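Side-chain contacts in beta-lactamase-like protein (Koribacter versatilis, PDB 6B9V), which hydrolyses diphosphate bonds as a metal-dependent enzyme of the PhnP family and cleaves reactive FAD photoproducts: residues A[203-206]-A[210-213]; A[176-181]-A[229-234]; A[111-116]-A[136-141]; A[105-110]-A[146-151]. All coordinates share one frame; numbering follows the deposited sequence.

Contact 1: residues A[203-206]-A[210-213]; sequences HKPH and STLD
T211 meets the 203-206 loop through its methyl. CG2 lies 3.4 Å from H203 O and 3.4 Å from K204 O, and it also touches the ring of P205, with P205 CA 3.5 Å from T211 CG2. The branch at T211 sorts polar from apolar. With chi1 at 66°, OG1 sits between the backbone N and the carbonyl carbon while CG2 is swung across to the loop. OG1 is thereby left to N214 N, its hydrogen-bond partner one turn ahead. This makes T211 the N-cap of helix 212-222, and the loop that follows strand 195-199 folds back over that helix start. One residue on, L212 runs alongside H203, both side chains pointing the same way; L212 CD2 approaches H203 CE1 to 3.7 Å, obliquely to the imidazole. The backbone of H203 has two polar partners: its N-H goes to D235, and its carbonyl accepts from a water. That water, 2.9 Å from H203 O, in turn accepts from D213 N at 3.0 Å, so it links the loop to an N-H of the first helical turn.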
loop_
_atom_site.group_PDB
_atom_site.type_symbol
_atom_site.label_atom_id
_atom_site.label_comp_id
_atom_site.label_asym_id
_atom_site.label_seq_id
_atom_site.Cartn_x
_atom_site.Cartn_y
_atom_site.Cartn_z
ATOM N N HIS A 203 -3.997 -11.180 -22.932
ATOM C CA HIS A 203 -4.029 -11.974 -24.150
ATOM C C HIS A 203 -2.788 -11.771 -25.037
ATOM O O HIS A 203 -2.278 -12.727 -25.620
ATOM C CB HIS A 203 -5.295 -11.650 -24.954
ATOM C CG HIS A 203 -6.557 -12.168 -24.336
ATOM N ND1 HIS A 203 -6.951 -13.486 -24.436
ATOM C CD2 HIS A 203 -7.533 -11.538 -23.640
ATOM C CE1 HIS A 203 -8.105 -13.649 -23.814
ATOM N NE2 HIS A 203 -8.483 -12.482 -23.327
ATOM N N LYS A 204 -2.321 -10.530 -25.140
ATOM C CA LYS A 204 -1.266 -10.152 -26.099
ATOM C C LYS A 204 0.128 -10.353 -25.493
ATOM O O LYS A 204 0.322 -10.096 -24.301
ATOM C CB LYS A 204 -1.452 -8.687 -26.527
ATOM C CG LYS A 204 -0.486 -8.170 -27.586
ATOM C CD LYS A 204 -0.520 -6.640 -27.661
ATOM C CE LYS A 204 0.300 -6.104 -28.830
ATOM N NZ LYS A 204 0.168 -4.619 -28.988
ATOM N N PRO A 205 1.098 -10.816 -26.303
ATOM C CA PRO A 205 2.458 -11.034 -25.790
ATOM C C PRO A 205 3.019 -9.812 -25.072
ATOM O O PRO A 205 2.823 -8.698 -25.538
ATOM C CB PRO A 205 3.262 -11.357 -27.062
ATOM C CG PRO A 205 2.275 -12.022 -27.954
ATOM C CD PRO A 205 0.946 -11.315 -27.684
ATOM N N HIS A 206 3.659 -10.036 -23.924
ATOM C CA HIS A 206 4.252 -8.976 -23.109
ATOM C C HIS A 206 5.727 -9.330 -22.901
ATOM O O HIS A 206 6.062 -10.503 -22.756
ATOM C CB HIS A 206 3.512 -8.837 -21.755
ATOM C CG HIS A 206 4.005 -7.701 -20.911
ATOM N ND1 HIS A 206 5.095 -7.813 -20.068
ATOM C CD2 HIS A 206 3.561 -6.426 -20.778
ATOM C CE1 HIS A 206 5.303 -6.657 -19.461
ATOM N NE2 HIS A 206 4.388 -5.796 -19.876
ATOM N N SER A 210 3.616 -13.738 -19.125
ATOM C CA SER A 210 3.118 -14.789 -20.011
ATOM C C SER A 210 1.673 -14.484 -20.400
ATOM O O SER A 210 0.928 -13.938 -19.586
ATOM C CB SER A 210 3.208 -16.160 -19.327
ATOM O OG SER A 210 2.797 -17.187 -20.206
ATOM N N THR A 211 1.284 -14.838 -21.628
ATOM C CA THR A 211 -0.095 -14.677 -22.074
ATOM C C THR A 211 -0.966 -15.825 -21.608
ATOM O O THR A 211 -0.469 -16.889 -21.223
ATOM C CB THR A 211 -0.213 -14.604 -23.615
ATOM O OG1 THR A 211 0.180 -15.862 -24.188
ATOM C CG2 THR A 211 0.660 -13.489 -24.162
ATOM N N LEU A 212 -2.270 -15.604 -21.672
ATOM C CA LEU A 212 -3.245 -16.647 -21.368
ATOM C C LEU A 212 -2.956 -17.902 -22.183
ATOM O O LEU A 212 -2.909 -19.007 -21.636
ATOM C CB LEU A 212 -4.673 -16.144 -21.650
ATOM C CG LEU A 212 -5.828 -16.982 -21.099
ATOM C CD1 LEU A 212 -5.839 -16.932 -19.572
ATOM C CD2 LEU A 212 -7.155 -16.484 -21.659
ATOM N N ASP A 213 -2.748 -17.732 -23.490
ATOM C CA ASP A 213 -2.565 -18.881 -24.373
ATOM C C ASP A 213 -1.269 -19.612 -24.036
ATOM O O ASP A 213 -1.213 -20.853 -23.999
ATOM C CB ASP A 213 -2.572 -18.438 -25.842
ATOM C CG ASP A 213 -2.511 -19.605 -26.805
ATOM O OD1 ASP A 213 -3.569 -20.223 -27.053
ATOM O OD2 ASP A 213 -1.409 -19.901 -27.317
HETATM O O HOH W 1 -3.500 -15.289 -24.975
#

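Contact 2: residues A[176-181]-A[229-234]; sequences LTDFSS and FTHISH. With MN (manganese (II) ion), chain C; ZN (zinc ion), chain F; MN (manganese (II) ion), chain D.
The dinuclear manganese centre of the metallo-beta-lactamase fold brings D178 and H231 together, each carried on a loop at the end of a strand. D178 is the bridging ligand: its OD1 binds the manganese of chain C at 2.2 Å and the manganese of chain D at 2.4 Å. H231 reaches only the first of these, through NE2 at 2.2 Å from the chain C manganese. The two side chains cross at about a right angle, with carboxylate and imidazole planes 82° apart, so they come to the shared ion from different directions. D82 and H83 join them on that manganese, while H78, H80 and H160 complete the protein ligands of the other. T177 stands just behind as a second-shell residue. Its OG1 is anti to the backbone N (chi1 -175°) and lies at the edge of the H231 ring, near its plane, 3.4 Å from H231 CD2. Further along 229-234 the chain reaches a separate zinc site, where H234 ND1 binds the zinc ion at 2.0 Å beside C23, C25 and C28. The links of D178 and H231 to each other thus run through metal rather than through a hydrogen bond. One oxygen bridges the two manganese ions, which lie 3.5 Å apart, and a phosphate ion, probably from the crystallisation liquor, lies about 3 Å from the D178 side chain at nearest atoms and may mark where a diphosphate substrate binds.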
loop_
_atom_site.group_PDB
_atom_site.type_symbol
_atom_site.label_atom_id
_atom_site.label_comp_id
_atom_site.label_asym_id
_atom_site.label_seq_id
_atom_site.Cartn_x
_atom_site.Cartn_y
_atom_site.Cartn_z
ATOM N N LEU A 176 4.406 -19.860 -9.231
ATOM C CA LEU A 176 5.299 -19.221 -10.198
ATOM C C LEU A 176 4.659 -17.979 -10.788
ATOM O O LEU A 176 3.739 -18.083 -11.591
ATOM C CB LEU A 176 5.646 -20.164 -11.352
ATOM C CG LEU A 176 6.798 -21.152 -11.181
ATOM C CD1 LEU A 176 6.457 -22.212 -10.176
ATOM C CD2 LEU A 176 7.097 -21.764 -12.545
ATOM N N THR A 177 5.158 -16.813 -10.433
ATOM C CA THR A 177 4.584 -15.582 -10.974
ATOM C C THR A 177 5.662 -14.790 -11.703
ATOM O O THR A 177 6.851 -15.092 -11.556
ATOM C CB THR A 177 3.940 -14.727 -9.859
ATOM O OG1 THR A 177 3.299 -13.587 -10.445
ATOM C CG2 THR A 177 4.993 -14.275 -8.835
ATOM N N ASP A 178 5.246 -13.795 -12.497
ATOM C CA ASP A 178 6.182 -12.883 -13.162
ATOM C C ASP A 178 7.232 -13.618 -13.996
ATOM O O ASP A 178 8.440 -13.463 -13.783
ATOM C CB ASP A 178 6.889 -11.983 -12.140
ATOM C CG ASP A 178 5.938 -10.986 -11.463
ATOM O OD1 ASP A 178 6.063 -9.763 -11.697
ATOM O OD2 ASP A 178 5.075 -11.440 -10.705
ATOM N N PHE A 179 6.789 -14.438 -14.936
ATOM C CA PHE A 179 7.748 -15.024 -15.864
ATOM C C PHE A 179 7.263 -14.834 -17.276
ATOM O O PHE A 179 6.042 -14.784 -17.525
ATOM C CB PHE A 179 7.979 -16.523 -15.596
ATOM C CG PHE A 179 6.770 -17.383 -15.857
ATOM C CD1 PHE A 179 6.495 -17.860 -17.136
ATOM C CD2 PHE A 179 5.914 -17.726 -14.820
ATOM C CE1 PHE A 179 5.369 -18.643 -17.378
ATOM C CE2 PHE A 179 4.794 -18.522 -15.048
ATOM C CZ PHE A 179 4.511 -18.967 -16.334
ATOM N N SER A 180 8.228 -14.737 -18.180
ATOM C CA SER A 180 7.962 -14.798 -19.611
ATOM C C SER A 180 8.344 -16.177 -20.134
ATOM O O SER A 180 7.843 -16.611 -21.164
ATOM C CB SER A 180 8.712 -13.693 -20.357
ATOM O OG SER A 180 10.085 -13.630 -19.999
ATOM N N SER A 181 9.229 -16.874 -19.431
ATOM C CA SER A 181 9.550 -18.254 -19.828
ATOM C C SER A 181 10.092 -19.070 -18.657
ATOM O O SER A 181 10.535 -18.521 -17.634
ATOM C CB SER A 181 10.546 -18.280 -20.995
ATOM O OG SER A 181 11.820 -17.773 -20.628
ATOM N N PHE A 229 -4.251 -19.343 -12.650
ATOM C CA PHE A 229 -3.466 -18.242 -13.182
ATOM C C PHE A 229 -3.535 -17.034 -12.251
ATOM O O PHE A 229 -4.572 -16.767 -11.621
ATOM C CB PHE A 229 -3.940 -17.837 -14.576
ATOM C CG PHE A 229 -3.725 -18.894 -15.641
ATOM C CD1 PHE A 229 -2.755 -19.879 -15.493
ATOM C CD2 PHE A 229 -4.497 -18.892 -16.789
ATOM C CE1 PHE A 229 -2.556 -20.849 -16.493
ATOM C CE2 PHE A 229 -4.308 -19.856 -17.793
ATOM C CZ PHE A 229 -3.338 -20.829 -17.642
ATOM N N THR A 230 -2.448 -16.279 -12.198
ATOM C CA THR A 230 -2.419 -15.101 -11.314
ATOM C C THR A 230 -1.660 -13.970 -12.013
ATOM O O THR A 230 -1.251 -14.124 -13.172
ATOM C CB THR A 230 -1.790 -15.463 -9.948
ATOM O OG1 THR A 230 -1.926 -14.368 -9.027
ATOM C CG2 THR A 230 -0.302 -15.827 -10.111
ATOM N N HIS A 231 -1.489 -12.840 -11.325
ATOM C CA HIS A 231 -0.883 -11.616 -11.882
ATOM C C HIS A 231 -1.739 -11.064 -13.035
ATOM O O HIS A 231 -1.237 -10.495 -13.996
ATOM C CB HIS A 231 0.555 -11.861 -12.350
ATOM C CG HIS A 231 1.443 -10.664 -12.195
ATOM N ND1 HIS A 231 1.302 -9.532 -12.963
ATOM C CD2 HIS A 231 2.471 -10.422 -11.348
ATOM C CE1 HIS A 231 2.213 -8.641 -12.605
ATOM N NE2 HIS A 231 2.921 -9.149 -11.614
ATOM N N ILE A 232 -3.049 -11.182 -12.866
ATOM C CA ILE A 232 -4.023 -10.927 -13.923
ATOM C C ILE A 232 -4.341 -9.436 -14.083
ATOM O O ILE A 232 -4.566 -8.750 -13.087
ATOM C CB ILE A 232 -5.328 -11.680 -13.626
ATOM C CG1 ILE A 232 -5.075 -13.199 -13.613
ATOM C CG2 ILE A 232 -6.425 -11.298 -14.631
ATOM C CD1 ILE A 232 -6.106 -13.960 -12.810
ATOM N N SER A 233 -4.373 -8.961 -15.329
ATOM C CA SER A 233 -4.669 -7.551 -15.636
ATOM C C SER A 233 -6.132 -7.340 -16.037
ATOM O O SER A 233 -6.891 -8.303 -16.178
ATOM C CB SER A 233 -3.760 -7.055 -16.770
ATOM O OG SER A 233 -4.243 -7.519 -18.024
ATOM N N HIS A 234 -6.537 -6.083 -16.245
ATOM C CA HIS A 234 -7.917 -5.815 -16.649
ATOM C C HIS A 234 -8.250 -6.310 -18.058
ATOM O O HIS A 234 -9.394 -6.223 -18.518
ATOM C CB HIS A 234 -8.247 -4.305 -16.494
ATOM C CG HIS A 234 -7.426 -3.375 -17.338
ATOM N ND1 HIS A 234 -7.809 -2.091 -17.669
ATOM C CD2 HIS A 234 -6.253 -3.587 -17.990
ATOM C CE1 HIS A 234 -6.891 -1.538 -18.441
ATOM N NE2 HIS A 234 -5.937 -2.425 -18.652
HETATM MN MN MN C . 4.699 -8.454 -10.575
HETATM ZN ZN ZN F . -9.559 -1.135 -17.203
HETATM MN MN MN D . 8.009 -8.348 -11.685
#

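Contact 3: residues A[111-116]-A[136-141]; sequences KTERVL and VEMHRV
A single carboxylate oxygen of E113 takes both bonds that R140 offers side-on: R140 NE is 2.8 Å and R140 NH2 3.0 Å from E113 OE1. Both nitrogens come from the same face of the carboxylate, whose plane is turned 49° from that of the guanidinium, while OE1 itself lies in the guanidinium plane, at its edge. Neither bond is straight. R140 gets there by bending at chi2 and chi3, which brings its end back to the helix. Inward of this salt bridge, M138 fills the gap between strand and helix. Folded at chi2 (-76°), it lays CE 3.7 Å from E113 CG, and its SD is 4.2 Å from L116 CD1. The 111-116 segment of helix 110-119 runs nearly antiparallel to strand 136-140, at 158°, the two axes 9.6 Å apart at closest approach. The helix is that of a beta-alpha-beta crossover between the parallel neighbours 104-108 and 136-140. On the helix, K111, R114 and V115 pack on Y122 of the second subunit. The other carboxylate oxygen of E113, OE2, forms a salt bridge with K117, so this one acid faces two cations, which probably stabilises its negative charge.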
loop_
_atom_site.group_PDB
_atom_site.type_symbol
_atom_site.label_atom_id
_atom_site.label_comp_id
_atom_site.label_asym_id
_atom_site.label_seq_id
_atom_site.Cartn_x
_atom_site.Cartn_y
_atom_site.Cartn_z
ATOM N N LYS A 111 19.795 -10.453 -5.618
ATOM C CA LYS A 111 19.311 -9.229 -6.264
ATOM C C LYS A 111 18.122 -8.632 -5.488
ATOM O O LYS A 111 17.997 -7.396 -5.315
ATOM C CB LYS A 111 18.922 -9.493 -7.721
ATOM C CG LYS A 111 18.883 -8.210 -8.566
ATOM C CD LYS A 111 18.281 -8.440 -9.949
ATOM C CE LYS A 111 18.312 -7.171 -10.795
ATOM N NZ LYS A 111 17.559 -6.046 -10.173
ATOM N N THR A 112 17.269 -9.517 -4.981
ATOM C CA THR A 112 16.100 -9.073 -4.232
ATOM C C THR A 112 16.525 -8.480 -2.874
ATOM O O THR A 112 16.009 -7.438 -2.445
ATOM C CB THR A 112 15.113 -10.227 -4.053
ATOM O OG1 THR A 112 14.713 -10.707 -5.353
ATOM C CG2 THR A 112 13.890 -9.779 -3.274
ATOM N N GLU A 113 17.471 -9.144 -2.215
ATOM C CA GLU A 113 18.056 -8.629 -0.987
ATOM C C GLU A 113 18.620 -7.225 -1.208
ATOM O O GLU A 113 18.372 -6.333 -0.406
ATOM C CB GLU A 113 19.157 -9.570 -0.487
ATOM C CG GLU A 113 19.928 -9.021 0.694
ATOM C CD GLU A 113 21.144 -9.863 1.026
ATOM O OE1 GLU A 113 21.117 -11.080 0.751
ATOM O OE2 GLU A 113 22.129 -9.302 1.542
ATOM N N ARG A 114 19.373 -7.046 -2.302
ATOM C CA ARG A 114 19.981 -5.751 -2.643
ATOM C C ARG A 114 18.919 -4.637 -2.731
ATOM O O ARG A 114 19.080 -3.524 -2.158
ATOM C CB ARG A 114 20.745 -5.861 -3.974
ATOM C CG ARG A 114 21.860 -4.846 -4.194
ATOM C CD ARG A 114 22.300 -4.805 -5.675
ATOM N NE ARG A 114 22.473 -6.140 -6.255
ATOM C CZ ARG A 114 22.624 -6.388 -7.553
ATOM N NH1 ARG A 114 22.632 -5.395 -8.432
ATOM N NH2 ARG A 114 22.771 -7.640 -7.978
ATOM N N VAL A 115 17.835 -4.939 -3.444
ATOM C CA VAL A 115 16.752 -3.963 -3.567
ATOM C C VAL A 115 16.061 -3.682 -2.221
ATOM O O VAL A 115 15.802 -2.521 -1.879
ATOM C CB VAL A 115 15.694 -4.428 -4.604
ATOM C CG1 VAL A 115 14.513 -3.465 -4.634
ATOM C CG2 VAL A 115 16.334 -4.569 -5.989
ATOM N N LEU A 116 15.756 -4.729 -1.462
ATOM C CA LEU A 116 15.120 -4.553 -0.149
ATOM C C LEU A 116 15.952 -3.701 0.817
ATOM O O LEU A 116 15.421 -2.795 1.480
ATOM C CB LEU A 116 14.832 -5.908 0.512
ATOM C CG LEU A 116 13.695 -6.757 -0.068
ATOM C CD1 LEU A 116 13.696 -8.136 0.580
ATOM C CD2 LEU A 116 12.335 -6.083 0.131
ATOM N N VAL A 136 13.271 -7.686 11.840
ATOM C CA VAL A 136 13.386 -8.619 10.718
ATOM C C VAL A 136 14.847 -8.959 10.422
ATOM O O VAL A 136 15.744 -8.156 10.687
ATOM C CB VAL A 136 12.724 -8.053 9.438
ATOM C CG1 VAL A 136 11.287 -7.662 9.722
ATOM C CG2 VAL A 136 13.508 -6.864 8.906
ATOM N N GLU A 137 15.089 -10.154 9.888
ATOM C CA GLU A 137 16.451 -10.570 9.553
ATOM C C GLU A 137 16.499 -11.208 8.173
ATOM O O GLU A 137 15.628 -12.001 7.835
ATOM C CB GLU A 137 16.995 -11.548 10.599
ATOM C CG GLU A 137 16.135 -12.791 10.779
ATOM C CD GLU A 137 16.713 -13.769 11.779
ATOM O OE1 GLU A 137 17.661 -13.393 12.502
ATOM O OE2 GLU A 137 16.219 -14.917 11.836
ATOM N N MET A 138 17.521 -10.869 7.388
ATOM C CA MET A 138 17.665 -11.392 6.025
ATOM C C MET A 138 18.407 -12.729 5.933
ATOM O O MET A 138 19.457 -12.926 6.543
ATOM C CB MET A 138 18.396 -10.377 5.140
ATOM C CG MET A 138 17.562 -9.211 4.650
ATOM S SD MET A 138 16.441 -9.658 3.308
ATOM C CE MET A 138 17.363 -10.949 2.476
ATOM N N HIS A 139 17.866 -13.626 5.117
ATOM C CA HIS A 139 18.473 -14.908 4.801
ATOM C C HIS A 139 18.577 -15.071 3.275
ATOM O O HIS A 139 17.603 -14.835 2.530
ATOM C CB HIS A 139 17.660 -16.065 5.397
ATOM C CG HIS A 139 17.534 -16.026 6.890
ATOM N ND1 HIS A 139 18.311 -16.802 7.723
ATOM C CD2 HIS A 139 16.710 -15.317 7.698
ATOM C CE1 HIS A 139 17.976 -16.567 8.981
ATOM N NE2 HIS A 139 17.009 -15.668 8.994
ATOM N N ARG A 140 19.754 -15.483 2.816
ATOM C CA ARG A 140 20.018 -15.599 1.383
ATOM C C ARG A 140 19.485 -16.895 0.773
ATOM O O ARG A 140 19.746 -17.988 1.268
ATOM C CB ARG A 140 21.520 -15.491 1.115
ATOM C CG ARG A 140 21.924 -15.716 -0.343
ATOM C CD ARG A 140 21.594 -14.509 -1.212
ATOM N NE ARG A 140 22.162 -13.279 -0.667
ATOM C CZ ARG A 140 23.374 -12.818 -0.960
ATOM N NH1 ARG A 140 24.158 -13.484 -1.795
ATOM N NH2 ARG A 140 23.804 -11.691 -0.415
ATOM N N VAL A 141 18.744 -16.758 -0.321
ATOM C CA VAL A 141 18.253 -17.898 -1.078
ATOM C C VAL A 141 19.104 -18.124 -2.328
ATOM O O VAL A 141 19.270 -17.219 -3.145
ATOM C CB VAL A 141 16.788 -17.706 -1.525
ATOM C CG1 VAL A 141 16.293 -18.936 -2.275
ATOM C CG2 VAL A 141 15.881 -17.404 -0.333
#

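Contact 4: residues A[105-110]-A[146-151]; sequences PLYANE and IELFGA
Y107 meets I146 and L148 between the two beta-sheets of the metallo-beta-lactamase sandwich, strand 104-108 belonging to one sheet and strand 146-148 to the edge of the other. Along the first strand, P105 packs on E137 and H139 of the neighbouring strand, and L106 is directed to I74. At Y107, chi1 (-69°, CG anti to the carbonyl carbon) sends the ring across to the second sheet, its side chain antiparallel to those of I146 and L148. I146 CG2 lies over one face as a CH-pi contact, 4.0 Å from the ring centroid and 25° off the normal, displaced toward the CD2 side, where Y107 CD2 is 3.7 Å from I146 CG2. L148 CD2 comes in obliquely on the same side of the ring plane, at the CE1-CZ rim, 3.6 Å from Y107 CE1. H139 also stacks on this tyrosine. A108 then packs on M138, N109 caps helix 110-119, and E110 forms a salt bridge with R114. Across the interface, L148 opens the type I' turn that joins its strand to 151-160, pinned by two backbone bonds: L148 N to A151 O at 2.9 Å and A151 N to L148 O at 2.9 Å.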
loop_
_atom_site.group_PDB
_atom_site.type_symbol
_atom_site.label_atom_id
_atom_site.label_comp_id
_atom_site.label_asym_id
_atom_site.label_seq_id
_atom_site.Cartn_x
_atom_site.Cartn_y
_atom_site.Cartn_z
ATOM N N PRO A 105 12.045 -13.792 9.925
ATOM C CA PRO A 105 13.031 -14.072 8.879
ATOM C C PRO A 105 12.491 -13.804 7.463
ATOM O O PRO A 105 11.382 -14.215 7.128
ATOM C CB PRO A 105 13.342 -15.556 9.085
ATOM C CG PRO A 105 12.071 -16.124 9.639
ATOM C CD PRO A 105 11.390 -15.017 10.418
ATOM N N LEU A 106 13.279 -13.094 6.662
ATOM C CA LEU A 106 12.982 -12.852 5.255
ATOM C C LEU A 106 13.927 -13.667 4.392
ATOM O O LEU A 106 15.114 -13.715 4.656
ATOM C CB LEU A 106 13.134 -11.378 4.896
ATOM C CG LEU A 106 12.599 -10.293 5.820
ATOM C CD1 LEU A 106 12.843 -8.950 5.152
ATOM C CD2 LEU A 106 11.127 -10.490 6.129
ATOM N N TYR A 107 13.411 -14.292 3.350
ATOM C CA TYR A 107 14.253 -15.106 2.488
ATOM C C TYR A 107 14.251 -14.513 1.091
ATOM O O TYR A 107 13.188 -14.316 0.512
ATOM C CB TYR A 107 13.757 -16.557 2.479
ATOM C CG TYR A 107 13.976 -17.247 3.806
ATOM C CD1 TYR A 107 13.069 -17.097 4.852
ATOM C CD2 TYR A 107 15.102 -18.033 4.021
ATOM C CE1 TYR A 107 13.283 -17.723 6.083
ATOM C CE2 TYR A 107 15.321 -18.659 5.242
ATOM C CZ TYR A 107 14.405 -18.499 6.269
ATOM O OH TYR A 107 14.618 -19.114 7.488
ATOM N N ALA A 108 15.428 -14.224 0.552
ATOM C CA ALA A 108 15.482 -13.639 -0.788
ATOM C C ALA A 108 16.788 -13.960 -1.480
ATOM O O ALA A 108 17.803 -14.207 -0.817
ATOM C CB ALA A 108 15.279 -12.113 -0.715
ATOM N N ASN A 109 16.779 -13.971 -2.811
ATOM C CA ASN A 109 18.038 -14.115 -3.531
ATOM C C ASN A 109 18.818 -12.807 -3.445
ATOM O O ASN A 109 18.305 -11.811 -2.923
ATOM C CB ASN A 109 17.820 -14.557 -4.994
ATOM C CG ASN A 109 17.031 -13.555 -5.824
ATOM O OD1 ASN A 109 16.889 -12.386 -5.467
ATOM N ND2 ASN A 109 16.521 -14.019 -6.961
ATOM N N GLU A 110 20.047 -12.803 -3.948
ATOM C CA GLU A 110 20.921 -11.644 -3.773
ATOM C C GLU A 110 20.364 -10.360 -4.420
ATOM O O GLU A 110 20.474 -9.276 -3.837
ATOM C CB GLU A 110 22.314 -11.951 -4.323
ATOM C CG GLU A 110 23.373 -10.903 -4.001
ATOM C CD GLU A 110 23.244 -9.643 -4.853
ATOM O OE1 GLU A 110 22.890 -9.763 -6.050
ATOM O OE2 GLU A 110 23.471 -8.536 -4.314
ATOM N N ILE A 146 14.858 -24.244 0.838
ATOM C CA ILE A 146 14.661 -23.467 2.048
ATOM C C ILE A 146 13.948 -24.319 3.080
ATOM O O ILE A 146 12.794 -24.693 2.878
ATOM C CB ILE A 146 13.816 -22.199 1.786
ATOM C CG1 ILE A 146 14.343 -21.426 0.576
ATOM C CG2 ILE A 146 13.767 -21.323 3.026
ATOM C CD1 ILE A 146 15.817 -21.076 0.672
ATOM N N GLU A 147 14.628 -24.613 4.184
ATOM C CA GLU A 147 14.043 -25.406 5.256
ATOM C C GLU A 147 13.215 -24.530 6.189
ATOM O O GLU A 147 13.762 -23.740 6.955
ATOM C CB GLU A 147 15.147 -26.125 6.034
ATOM C CG GLU A 147 16.107 -26.908 5.152
ATOM C CD GLU A 147 15.540 -28.244 4.702
ATOM O OE1 GLU A 147 14.465 -28.634 5.207
ATOM O OE2 GLU A 147 16.174 -28.909 3.850
ATOM N N LEU A 148 11.893 -24.649 6.100
ATOM C CA LEU A 148 10.999 -23.842 6.913
ATOM C C LEU A 148 10.093 -24.700 7.782
ATOM O O LEU A 148 9.117 -25.287 7.302
ATOM C CB LEU A 148 10.150 -22.929 6.026
ATOM C CG LEU A 148 10.897 -21.855 5.236
ATOM C CD1 LEU A 148 9.926 -20.991 4.406
ATOM C CD2 LEU A 148 11.728 -20.990 6.170
ATOM N N PHE A 149 10.434 -24.769 9.062
ATOM C CA PHE A 149 9.621 -25.457 10.056
ATOM C C PHE A 149 9.250 -26.879 9.647
ATOM O O PHE A 149 8.116 -27.306 9.821
ATOM C CB PHE A 149 8.370 -24.627 10.336
ATOM C CG PHE A 149 8.658 -23.167 10.466
ATOM C CD1 PHE A 149 9.260 -22.667 11.609
ATOM C CD2 PHE A 149 8.362 -22.295 9.431
ATOM C CE1 PHE A 149 9.546 -21.322 11.722
ATOM C CE2 PHE A 149 8.644 -20.953 9.542
ATOM C CZ PHE A 149 9.242 -20.468 10.691
ATOM N N GLY A 150 10.218 -27.609 9.101
ATOM C CA GLY A 150 9.997 -28.987 8.706
ATOM C C GLY A 150 9.682 -29.166 7.226
ATOM O O GLY A 150 9.809 -30.260 6.693
ATOM N N ALA A 151 9.270 -28.100 6.553
ATOM C CA ALA A 151 8.903 -28.222 5.144
ATOM C C ALA A 151 10.030 -27.722 4.249
ATOM O O ALA A 151 10.828 -26.889 4.664
ATOM C CB ALA A 151 7.629 -27.465 4.863
#

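Overall arrangement
Contacts 3 and 4 are neighbours, with centres about 11 Å apart; strands 104-108 and 136-140 pair between them. Contact 4, sharing a sheet with contact 2, is buried and purely apolar, whereas contact 3 is partly buried and combines a salt bridge with methionine packing. Contacts 1 and 2 also touch, L212 packing on F229 and S210 on F179, with helix 212-222 leading into strand 226-230. Contact 2 lies deepest, its centre about 9 Å from that of the chain, and depends on metal coordination; contact 1 is a surface contact of methyls, a helix cap and a water. Contacts 1 and 4 stand on opposite sides of the chain centre, their centres about 31 Å apart.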